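Local coordinates for uncharacterized protein (Enterococcus faecalis, PDB 3NAT) that is of unknown function and belongs to the DUF3013 family, with an alpha-beta half-sandwich structure and two copies of the chain in its assembly, at residues Glu67-Lys79 with Tyr87-Leu99. Numbering follows the deposited sequence.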
ATOM      1  N   GLU A  67      26.831  -9.274  -3.269  1.00101.74           N
ATOM      2  CA  GLU A  67      25.838  -9.112  -2.226  1.00 99.60           C
ATOM      3  C   GLU A  67      24.528  -8.671  -2.855  1.00103.11           C
ATOM      4  O   GLU A  67      24.503  -7.800  -3.721  1.00115.06           O
ATOM      5  CB  GLU A  67      26.301  -8.070  -1.213  1.00106.59           C
ATOM      6  CG  GLU A  67      25.162  -7.282  -0.584  1.00121.00           C
ATOM      7  CD  GLU A  67      25.585  -6.580   0.693  1.00138.48           C
ATOM      8  OE1 GLU A  67      26.809  -6.464   0.919  1.00145.82           O
ATOM      9  OE2 GLU A  67      24.698  -6.155   1.470  1.00140.59           O
ATOM     10  N   PHE A  68      23.435  -9.286  -2.435  1.00 92.74           N
ATOM     11  CA  PHE A  68      22.135  -8.884  -2.932  1.00 87.52           C
ATOM     12  C   PHE A  68      21.244  -8.515  -1.763  1.00 85.72           C
ATOM     13  O   PHE A  68      21.063  -9.301  -0.843  1.00 91.25           O
ATOM     14  CB  PHE A  68      21.502 -10.001  -3.745  1.00 83.54           C
ATOM     15  CG  PHE A  68      20.155  -9.649  -4.288  1.00 83.99           C
ATOM     16  CD1 PHE A  68      20.014  -9.244  -5.595  1.00 85.93           C
ATOM     17  CD2 PHE A  68      19.033  -9.707  -3.482  1.00 84.82           C
ATOM     18  CE1 PHE A  68      18.783  -8.915  -6.100  1.00 93.12           C
ATOM     19  CE2 PHE A  68      17.799  -9.381  -3.979  1.00 87.46           C
ATOM     20  CZ  PHE A  68      17.671  -8.987  -5.295  1.00 92.67           C
ATOM     21  N   GLU A  69      20.691  -7.312  -1.796  1.00 80.84           N
ATOM     22  CA  GLU A  69      19.851  -6.865  -0.702  1.00 77.98           C
ATOM     23  C   GLU A  69      18.443  -6.558  -1.183  1.00 83.32           C
ATOM     24  O   GLU A  69      18.247  -6.106  -2.305  1.00 94.47           O
ATOM     25  CB  GLU A  69      20.455  -5.644  -0.027  1.00 77.45           C
ATOM     26  CG  GLU A  69      19.603  -5.102   1.096  1.00 98.15           C
ATOM     27  CD  GLU A  69      20.250  -3.939   1.809  1.00119.50           C
ATOM     28  OE1 GLU A  69      20.009  -2.784   1.390  1.00128.46           O
ATOM     29  OE2 GLU A  69      20.998  -4.180   2.784  1.00126.30           O
ATOM     30  N   ASP A  70      17.464  -6.825  -0.328  1.00 78.86           N
ATOM     31  CA  ASP A  70      16.076  -6.489  -0.621  1.00 76.06           C
ATOM     32  C   ASP A  70      15.314  -6.206   0.672  1.00 74.22           C
ATOM     33  O   ASP A  70      15.859  -6.344   1.766  1.00 80.31           O
ATOM     34  CB  ASP A  70      15.399  -7.606  -1.419  1.00 77.56           C
ATOM     35  CG  ASP A  70      14.341  -7.082  -2.373  1.00 94.10           C
ATOM     36  OD1 ASP A  70      13.760  -6.008  -2.100  1.00105.98           O
ATOM     37  OD2 ASP A  70      14.094  -7.747  -3.402  1.00 97.98           O
ATOM     38  N   GLY A  71      14.056  -5.802   0.538  1.00 70.73           N
ATOM     39  CA  GLY A  71      13.244  -5.459   1.689  1.00 72.00           C
ATOM     40  C   GLY A  71      11.769  -5.773   1.518  1.00 76.74           C
ATOM     41  O   GLY A  71      11.213  -5.672   0.410  1.00 80.13           O
ATOM     42  N   LEU A  72      11.144  -6.153   2.633  1.00 67.12           N
ATOM     43  CA  LEU A  72       9.723  -6.469   2.695  1.00 65.49           C
ATOM     44  C   LEU A  72       9.050  -5.542   3.704  1.00 70.32           C
ATOM     45  O   LEU A  72       9.483  -5.453   4.847  1.00 78.41           O
ATOM     46  CB  LEU A  72       9.538  -7.927   3.104  1.00 67.36           C
ATOM     47  CG  LEU A  72      10.175  -8.972   2.183  1.00 69.08           C
ATOM     48  CD1 LEU A  72      11.656  -9.117   2.464  1.00 62.05           C
ATOM     49  CD2 LEU A  72       9.485 -10.312   2.339  1.00 71.35           C
ATOM     50  N   LEU A  73       7.991  -4.854   3.292  1.00 72.20           N
ATOM     51  CA  LEU A  73       7.443  -3.773   4.115  1.00 72.39           C
ATOM     52  C   LEU A  73       6.061  -4.013   4.723  1.00 80.33           C
ATOM     53  O   LEU A  73       5.149  -4.499   4.065  1.00 91.03           O
ATOM     54  CB  LEU A  73       7.410  -2.479   3.310  1.00 72.80           C
ATOM     55  CG  LEU A  73       7.147  -1.206   4.107  1.00 72.66           C
ATOM     56  CD1 LEU A  73       8.375  -0.854   4.932  1.00 72.83           C
ATOM     57  CD2 LEU A  73       6.799  -0.077   3.160  1.00 71.94           C
ATOM     58  N   PHE A  74       5.914  -3.641   5.988  1.00 82.46           N
ATOM     59  CA  PHE A  74       4.617  -3.644   6.642  1.00 77.71           C
ATOM     60  C   PHE A  74       4.169  -2.208   6.813  1.00 89.70           C
ATOM     61  O   PHE A  74       4.926  -1.383   7.329  1.00 97.35           O
ATOM     62  CB  PHE A  74       4.735  -4.288   8.006  1.00 68.50           C
ATOM     63  CG  PHE A  74       4.960  -5.761   7.958  1.00 76.98           C
ATOM     64  CD1 PHE A  74       3.892  -6.632   7.838  1.00 89.75           C
ATOM     65  CD2 PHE A  74       6.233  -6.282   8.049  1.00 71.26           C
ATOM     66  CE1 PHE A  74       4.089  -8.000   7.801  1.00 80.32           C
ATOM     67  CE2 PHE A  74       6.440  -7.648   8.015  1.00 69.68           C
ATOM     68  CZ  PHE A  74       5.365  -8.510   7.888  1.00 69.58           C
ATOM     69  N   TYR A  75       2.947  -1.898   6.394  1.00 83.68           N
ATOM     70  CA  TYR A  75       2.508  -0.512   6.411  1.00 79.94           C
ATOM     71  C   TYR A  75       1.059  -0.361   6.806  1.00 87.59           C
ATOM     72  O   TYR A  75       0.245  -1.262   6.592  1.00 87.33           O
ATOM     73  CB  TYR A  75       2.708   0.123   5.042  1.00 74.09           C
ATOM     74  CG  TYR A  75       1.764  -0.413   3.988  1.00 82.84           C
ATOM     75  CD1 TYR A  75       0.698   0.346   3.520  1.00 85.59           C
ATOM     76  CD2 TYR A  75       1.926  -1.686   3.476  1.00 80.38           C
ATOM     77  CE1 TYR A  75      -0.171  -0.145   2.554  1.00 75.88           C
ATOM     78  CE2 TYR A  75       1.059  -2.187   2.521  1.00 76.48           C
ATOM     79  CZ  TYR A  75       0.021  -1.410   2.051  1.00 75.15           C
ATOM     80  OH  TYR A  75      -0.832  -1.922   1.094  1.00 72.98           O
ATOM     81  N   ASN A  76       0.753   0.795   7.386  1.00 91.35           N
ATOM     82  CA  ASN A  76      -0.620   1.183   7.671  1.00 86.96           C
ATOM     83  C   ASN A  76      -1.163   1.952   6.485  1.00 87.73           C
ATOM     84  O   ASN A  76      -0.658   3.018   6.166  1.00 90.24           O
ATOM     85  CB  ASN A  76      -0.678   2.062   8.913  1.00 86.63           C
ATOM     86  CG  ASN A  76      -2.100   2.364   9.344  1.00 99.84           C
ATOM     87  OD1 ASN A  76      -3.041   2.227   8.566  1.00102.20           O
ATOM     88  ND2 ASN A  76      -2.262   2.772  10.595  1.00107.28           N
ATOM     89  N   PRO A  77      -2.184   1.400   5.811  1.00 87.95           N
ATOM     90  CA  PRO A  77      -2.757   2.037   4.622  1.00 89.63           C
ATOM     91  C   PRO A  77      -3.458   3.349   4.949  1.00 97.77           C
ATOM     92  O   PRO A  77      -3.658   4.174   4.059  1.00108.24           O
ATOM     93  CB  PRO A  77      -3.767   1.002   4.124  1.00 83.23           C
ATOM     94  CG  PRO A  77      -3.277  -0.291   4.666  1.00 80.79           C
ATOM     95  CD  PRO A  77      -2.728   0.049   6.019  1.00 85.04           C
ATOM     96  N   GLN A  78      -3.816   3.534   6.214  1.00 94.35           N
ATOM     97  CA  GLN A  78      -4.403   4.785   6.671  1.00100.03           C
ATOM     98  C   GLN A  78      -3.327   5.811   7.011  1.00105.36           C
ATOM     99  O   GLN A  78      -3.609   6.999   7.098  1.00108.21           O
ATOM    100  CB  GLN A  78      -5.271   4.551   7.908  1.00111.38           C
ATOM    101  CG  GLN A  78      -6.351   3.513   7.730  1.00122.04           C
ATOM    102  CD  GLN A  78      -7.347   3.902   6.668  1.00131.38           C
ATOM    103  OE1 GLN A  78      -7.551   5.086   6.397  1.00132.48           O
ATOM    104  NE2 GLN A  78      -7.978   2.905   6.056  1.00136.80           N
ATOM    105  N   LYS A  79      -2.097   5.345   7.212  1.00109.91           N
ATOM    106  CA  LYS A  79      -0.999   6.210   7.652  1.00105.02           C
ATOM    107  C   LYS A  79       0.184   6.250   6.680  1.00 94.93           C
ATOM    108  O   LYS A  79       0.470   7.282   6.102  1.00 95.64           O
ATOM    109  CB  LYS A  79      -0.496   5.778   9.032  1.00105.68           C
ATOM    110  CG  LYS A  79      -1.124   6.493  10.213  1.00107.08           C
ATOM    111  CD  LYS A  79      -2.588   6.138  10.382  1.00120.04           C
ATOM    112  CE  LYS A  79      -3.029   6.213  11.853  1.00125.71           C
ATOM    113  NZ  LYS A  79      -2.815   7.555  12.477  1.00123.47           N
ATOM    114  N   TYR A  87       9.980  -2.340  -2.911  1.00 93.51           N
ATOM    115  CA  TYR A  87      10.113  -3.524  -2.085  1.00 81.71           C
ATOM    116  C   TYR A  87       9.667  -4.782  -2.795  1.00 86.65           C
ATOM    117  O   TYR A  87       9.061  -4.729  -3.861  1.00 97.31           O
ATOM    118  CB  TYR A  87       9.299  -3.357  -0.818  1.00 76.08           C
ATOM    119  CG  TYR A  87       9.472  -2.017  -0.157  1.00 85.51           C
ATOM    120  CD1 TYR A  87      10.389  -1.840   0.876  1.00 90.70           C
ATOM    121  CD2 TYR A  87       8.711  -0.927  -0.555  1.00 83.85           C
ATOM    122  CE1 TYR A  87      10.541  -0.612   1.495  1.00 89.87           C
ATOM    123  CE2 TYR A  87       8.861   0.305   0.055  1.00 93.11           C
ATOM    124  CZ  TYR A  87       9.776   0.457   1.080  1.00 93.29           C
ATOM    125  OH  TYR A  87       9.926   1.682   1.687  1.00 99.45           O
ATOM    126  N   LEU A  88       9.970  -5.917  -2.177  1.00 75.20           N
ATOM    127  CA  LEU A  88       9.633  -7.221  -2.719  1.00 64.03           C
ATOM    128  C   LEU A  88       8.127  -7.436  -2.573  1.00 70.10           C
ATOM    129  O   LEU A  88       7.458  -7.826  -3.525  1.00 80.02           O
ATOM    130  CB  LEU A  88      10.404  -8.289  -1.949  1.00 58.54           C
ATOM    131  CG  LEU A  88      10.814  -9.594  -2.615  1.00 64.83           C
ATOM    132  CD1 LEU A  88      10.586 -10.754  -1.670  1.00 72.37           C
ATOM    133  CD2 LEU A  88      10.068  -9.805  -3.901  1.00 58.93           C
ATOM    134  N   VAL A  89       7.618  -7.171  -1.369  1.00 73.48           N
ATOM    135  CA  VAL A  89       6.201  -7.244  -1.039  1.00 73.69           C
ATOM    136  C   VAL A  89       5.893  -6.062  -0.160  1.00 79.56           C
ATOM    137  O   VAL A  89       6.778  -5.521   0.507  1.00 80.84           O
ATOM    138  CB  VAL A  89       5.851  -8.464  -0.161  1.00 79.96           C
ATOM    139  CG1 VAL A  89       4.617  -9.169  -0.688  1.00 74.89           C
ATOM    140  CG2 VAL A  89       7.018  -9.404  -0.044  1.00 86.44           C
ATOM    141  N   THR A  90       4.622  -5.691  -0.117  1.00 72.26           N
ATOM    142  CA  THR A  90       4.192  -4.567   0.684  1.00 71.38           C
ATOM    143  C   THR A  90       2.948  -5.011   1.418  1.00 86.83           C
ATOM    144  O   THR A  90       1.863  -5.027   0.857  1.00107.93           O
ATOM    145  CB  THR A  90       3.905  -3.351  -0.206  1.00 77.47           C
ATOM    146  OG1 THR A  90       5.135  -2.681  -0.493  1.00 80.15           O
ATOM    147  CG2 THR A  90       3.021  -2.381   0.482  1.00 95.19           C
ATOM    148  N   ILE A  91       3.112  -5.384   2.679  1.00 81.55           N
ATOM    149  CA  ILE A  91       2.044  -6.005   3.447  1.00 76.85           C
ATOM    150  C   ILE A  91       1.350  -5.030   4.378  1.00 79.42           C
ATOM    151  O   ILE A  91       1.968  -4.481   5.288  1.00 75.42           O
ATOM    152  CB  ILE A  91       2.575  -7.157   4.290  1.00 73.02           C
ATOM    153  CG1 ILE A  91       3.332  -8.143   3.400  1.00 67.96           C
ATOM    154  CG2 ILE A  91       1.429  -7.836   5.025  1.00 62.62           C
ATOM    155  CD1 ILE A  91       3.896  -9.304   4.142  1.00 66.32           C
ATOM    156  N   PRO A  92       0.050  -4.822   4.152  1.00 81.89           N
ATOM    157  CA  PRO A  92      -0.734  -3.879   4.951  1.00 78.92           C
ATOM    158  C   PRO A  92      -1.154  -4.514   6.261  1.00 79.57           C
ATOM    159  O   PRO A  92      -1.436  -5.713   6.299  1.00 73.08           O
ATOM    160  CB  PRO A  92      -1.967  -3.629   4.080  1.00 65.38           C
ATOM    161  CG  PRO A  92      -2.133  -4.900   3.290  1.00 54.95           C
ATOM    162  CD  PRO A  92      -0.747  -5.461   3.086  1.00 67.92           C
ATOM    163  N   TYR A  93      -1.185  -3.716   7.320  1.00 81.15           N
ATOM    164  CA  TYR A  93      -1.710  -4.164   8.594  1.00 80.91           C
ATOM    165  C   TYR A  93      -2.769  -3.166   9.037  1.00 87.93           C
ATOM    166  O   TYR A  93      -2.844  -2.063   8.487  1.00 87.94           O
ATOM    167  CB  TYR A  93      -0.594  -4.290   9.625  1.00 82.62           C
ATOM    168  CG  TYR A  93       0.056  -2.979  10.005  1.00 81.81           C
ATOM    169  CD1 TYR A  93       1.196  -2.528   9.350  1.00 71.31           C
ATOM    170  CD2 TYR A  93      -0.467  -2.196  11.032  1.00 82.29           C
ATOM    171  CE1 TYR A  93       1.793  -1.326   9.703  1.00 75.23           C
ATOM    172  CE2 TYR A  93       0.126  -0.994  11.393  1.00 77.33           C
ATOM    173  CZ  TYR A  93       1.251  -0.566  10.725  1.00 82.86           C
ATOM    174  OH  TYR A  93       1.837   0.628  11.077  1.00 93.98           O
ATOM    175  N   GLU A  94      -3.583  -3.550  10.021  1.00 89.40           N
ATOM    176  CA  GLU A  94      -4.782  -2.784  10.376  1.00 92.46           C
ATOM    177  C   GLU A  94      -4.580  -1.778  11.482  1.00 96.61           C
ATOM    178  O   GLU A  94      -5.149  -1.929  12.562  1.00108.55           O
ATOM    179  CB  GLU A  94      -5.914  -3.713  10.804  1.00 96.27           C
ATOM    180  CG  GLU A  94      -6.253  -4.777   9.802  1.00110.74           C
ATOM    181  CD  GLU A  94      -7.560  -5.447  10.119  1.00123.79           C
ATOM    182  OE1 GLU A  94      -8.329  -4.879  10.927  1.00137.93           O
ATOM    183  OE2 GLU A  94      -7.817  -6.535   9.563  1.00120.85           O
ATOM    184  N   GLY A  95      -3.810  -0.734  11.214  1.00 94.50           N
ATOM    185  CA  GLY A  95      -3.529   0.234  12.249  1.00106.88           C
ATOM    186  C   GLY A  95      -3.164  -0.512  13.514  1.00111.99           C
ATOM    187  O   GLY A  95      -2.340  -1.424  13.475  1.00115.47           O
ATOM    188  N   LYS A  96      -3.796  -0.165  14.629  1.00114.24           N
ATOM    189  CA  LYS A  96      -3.375  -0.732  15.904  1.00121.92           C
ATOM    190  C   LYS A  96      -3.654  -2.233  16.042  1.00110.38           C
ATOM    191  O   LYS A  96      -2.837  -2.947  16.618  1.00106.30           O
ATOM    192  CB  LYS A  96      -3.936   0.061  17.090  1.00138.36           C
ATOM    193  CG  LYS A  96      -2.949   0.190  18.246  1.00148.42           C
ATOM    194  CD  LYS A  96      -3.055   1.550  18.932  1.00162.26           C
ATOM    195  CE  LYS A  96      -1.849   1.823  19.831  1.00167.91           C
ATOM    196  NZ  LYS A  96      -1.866   3.201  20.410  1.00168.79           N
ATOM    197  N   LYS A  97      -4.782  -2.706  15.505  1.00103.72           N
ATOM    198  CA  LYS A  97      -5.129  -4.135  15.543  1.00101.22           C
ATOM    199  C   LYS A  97      -3.956  -5.037  15.171  1.00103.22           C
ATOM    200  O   LYS A  97      -3.807  -6.133  15.720  1.00106.03           O
ATOM    201  CB  LYS A  97      -6.279  -4.453  14.593  1.00100.28           C
ATOM    202  CG  LYS A  97      -7.627  -3.918  14.992  1.00119.81           C
ATOM    203  CD  LYS A  97      -8.729  -4.574  14.158  1.00132.61           C
ATOM    204  CE  LYS A  97      -9.124  -5.949  14.703  1.00133.01           C
ATOM    205  NZ  LYS A  97      -7.958  -6.858  14.864  1.00128.32           N
ATOM    206  N   GLY A  98      -3.148  -4.580  14.216  1.00 92.02           N
ATOM    207  CA  GLY A  98      -1.981  -5.319  13.776  1.00 88.83           C
ATOM    208  C   GLY A  98      -2.295  -6.354  12.716  1.00 83.30           C
ATOM    209  O   GLY A  98      -3.008  -6.079  11.757  1.00 81.01           O
ATOM    210  N   LEU A  99      -1.745  -7.549  12.887  1.00 77.86           N
ATOM    211  CA  LEU A  99      -1.987  -8.638  11.957  1.00 74.04           C
ATOM    212  C   LEU A  99      -2.314  -9.873  12.751  1.00 75.77           C
ATOM    213  O   LEU A  99      -1.817 -10.046  13.859  1.00 75.55           O
ATOM    214  CB  LEU A  99      -0.747  -8.925  11.103  1.00 70.32           C
ATOM    215  CG  LEU A  99      -0.342  -7.975   9.974  1.00 78.90           C
ATOM    216  CD1 LEU A  99       1.047  -8.310   9.473  1.00 85.92           C
ATOM    217  CD2 LEU A  99      -1.331  -8.023   8.831  1.00 72.97           C
TER
HETATM  218  O   HOH W   1      -0.005   2.243  12.158  1.00 97.89           O
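L73 and I91 meet at the middle of a parallel strand pair. The short strand 90-92 runs along the end of strand 67-75 and forms one border of the chain's four-stranded mixed sheet. Five backbone hydrogen bonds join the segments. V89 O accepts from L73 N at 3.1 Å, and I91 O accepts from Y75 N at 3.0 Å. L88 N, I91 N and Y93 N donate to G71 O, L73 O and Y75 O, respectively.

The tight part is the buried middle: L73, F74, Y75 and I91. F74 lies beside I91 and points the same way, with ring atom CD1 3.8 Å from I91 CB. L99 CD1 reaches the same ring, 3.5 Å from F74 CE1. F107 of helix 101-125 packs on this face, and helix 9-20 also covers F74. On the other face Y75 lies alongside P92, its CZ 3.6 Å from P92 CB. The second subunit covers Y75 with its P77 and P92 with its Q78.

The ends and outer edge are more open. With chi1 -168° and chi2 73°, L73 lays CD2 over one face of the partly exposed Y87 ring, a CH-pi contact 4.0 Å from the centroid. L72 CD2 touches V89 CG2 at 3.5 Å. On the edge away from strand 67-75, citrate, probably from crystallisation, is hydrogen-bonded to the backbone O of T90.

Beyond the strands, N76 CA lies over one face of the Y93 ring. A water accepts from N76 ND2 and donates to Y93 OH; this hydroxyl is also hydrogen-bonded to H35 O. Backbone bonds thus hold the pair, apolar under the helices, its other face packed partly by Y87 and the second subunit.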